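Aspartate aminotransferase, cytoplasmic (Schizosaccharomyces pombe 972h-, PDB 6JPK) catalyses the reversible, pyridoxal 5'-phosphate-dependent transfer of an amino group from L-aspartate to 2-oxoglutarate, giving oxaloacetate and L-glutamate. Local coordinates at residues A74-F79 and I302-L307. The protein carries 1 engineered substitution. Numbering follows the deposited sequence.
Sequences AGLPRF and IAAEIL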
# COMPACT_ATOMS: atom_id res chain seq x y z
N ALA A 74 8.60 0.42 9.07
CA ALA A 74 7.56 -0.23 9.85
C ALA A 74 6.42 0.71 10.22
O ALA A 74 5.43 0.27 10.82
CB ALA A 74 8.18 -0.84 11.12
N GLY A 75 6.53 1.99 9.89
CA GLY A 75 5.46 2.95 10.06
C GLY A 75 5.74 3.94 11.17
O GLY A 75 6.83 3.99 11.75
N LEU A 76 4.72 4.74 11.47
CA LEU A 76 4.82 5.81 12.46
C LEU A 76 4.86 5.19 13.86
O LEU A 76 3.90 4.53 14.25
CB LEU A 76 3.63 6.75 12.31
CG LEU A 76 3.50 7.92 13.28
CD1 LEU A 76 4.58 8.98 12.99
CD2 LEU A 76 2.10 8.52 13.20
N PRO A 77 5.94 5.37 14.62
CA PRO A 77 6.07 4.61 15.88
C PRO A 77 4.96 4.86 16.88
O PRO A 77 4.51 3.92 17.54
CB PRO A 77 7.44 5.07 16.42
CG PRO A 77 8.20 5.46 15.19
CD PRO A 77 7.17 6.10 14.28
N ARG A 78 4.48 6.10 17.02
CA ARG A 78 3.41 6.31 17.98
C ARG A 78 2.09 5.72 17.50
O ARG A 78 1.18 5.52 18.32
CB ARG A 78 3.24 7.80 18.30
CG ARG A 78 3.20 8.70 17.10
CD ARG A 78 3.74 10.10 17.46
NE ARG A 78 3.80 10.96 16.29
CZ ARG A 78 2.73 11.52 15.74
NH1 ARG A 78 1.54 11.30 16.29
NH2 ARG A 78 2.85 12.30 14.67
N PHE A 79 1.96 5.45 16.20
CA PHE A 79 0.81 4.69 15.74
C PHE A 79 0.97 3.20 16.03
O PHE A 79 0.08 2.58 16.62
CB PHE A 79 0.56 4.89 14.24
CG PHE A 79 -0.42 3.89 13.65
CD1 PHE A 79 -1.78 4.01 13.89
CD2 PHE A 79 0.04 2.82 12.88
CE1 PHE A 79 -2.68 3.09 13.36
CE2 PHE A 79 -0.86 1.90 12.34
CZ PHE A 79 -2.21 2.03 12.58
N ILE A 302 -3.70 10.36 12.22
CA ILE A 302 -5.01 10.60 12.81
C ILE A 302 -5.28 9.59 13.91
O ILE A 302 -5.67 9.96 15.03
CB ILE A 302 -6.10 10.55 11.72
CG1 ILE A 302 -6.04 11.80 10.85
CG2 ILE A 302 -7.49 10.40 12.34
CD1 ILE A 302 -6.95 11.72 9.61
N ALA A 303 -5.05 8.31 13.61
CA ALA A 303 -5.28 7.24 14.58
C ALA A 303 -4.39 7.40 15.80
O ALA A 303 -4.84 7.23 16.94
CB ALA A 303 -5.06 5.88 13.90
N ALA A 304 -3.11 7.74 15.58
CA ALA A 304 -2.22 7.94 16.71
C ALA A 304 -2.69 9.12 17.56
O ALA A 304 -2.60 9.08 18.79
CB ALA A 304 -0.78 8.18 16.24
N GLU A 305 -3.23 10.16 16.92
CA GLU A 305 -3.69 11.31 17.69
C GLU A 305 -4.83 10.91 18.62
O GLU A 305 -4.82 11.23 19.82
CB GLU A 305 -4.12 12.44 16.75
CG GLU A 305 -4.22 13.78 17.43
CD GLU A 305 -2.86 14.31 17.91
OE1 GLU A 305 -1.80 13.93 17.34
OE2 GLU A 305 -2.86 15.10 18.88
N ILE A 306 -5.81 10.18 18.09
CA ILE A 306 -6.92 9.69 18.91
C ILE A 306 -6.40 8.79 20.03
O ILE A 306 -6.72 8.99 21.21
CB ILE A 306 -7.94 8.95 18.03
CG1 ILE A 306 -8.64 9.93 17.08
CG2 ILE A 306 -8.93 8.19 18.89
CD1 ILE A 306 -9.67 9.25 16.16
N LEU A 307 -5.62 7.77 19.67
CA LEU A 307 -5.28 6.71 20.62
C LEU A 307 -4.42 7.22 21.78
O LEU A 307 -4.51 6.69 22.89
CB LEU A 307 -4.58 5.56 19.90
CG LEU A 307 -5.51 4.81 18.92
CD1 LEU A 307 -4.76 3.85 17.99
CD2 LEU A 307 -6.57 4.05 19.70
O HOH W 1 -0.65 12.12 15.34
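Ala304 presents its methyl to the first turn of helix 77-87, where Phe79, Arg78 and Leu76 close round it: a helix-to-helix packing in the fold type I architecture of a class I aminotransferase that joins this N-terminal turn to helix 297-308, away from the residues that probably bind the substrate. Small alanine side chains let the backbones come close, Phe79 CA lying 4.5 Å from Ala304 CA, and Ala304 CB sits 4.1 Å from Phe79 CB. The Phe79 ring, with CG anti to the backbone N (chi1 167°), meets helix 297-308 by its edge: CE1 lies 3.7 Å from Ala303 CB, which is near the ring plane. Leu76, the N-cap residue, adds an apolar touch, CD2 lying 4.2 Å from Ala304 CB, and lays the same methyl over one face of the Arg78 guanidinium, 4.0 Å above its plane.

Gln104 of strand 100-106 accepts a hydrogen bond from Leu76 N and also touches Phe79, tying this turn to the edge of the large sheet. Helices 51-62 and 310-340 cover further parts of helix 297-308, through Ile306 and Glu305 among others.

The polar link lies on the solvent side. Arg78 reaches across with its chain extended from CG to NE, yet NH1 stops 4.4 Å from Glu305 OE1, too far for a salt bridge. One water lies between, in the guanidinium plane: its 2.5 Å approach to Arg78 NH1 is doubtfully short, but it donates soundly to Glu305 OE1 at 2.9 Å.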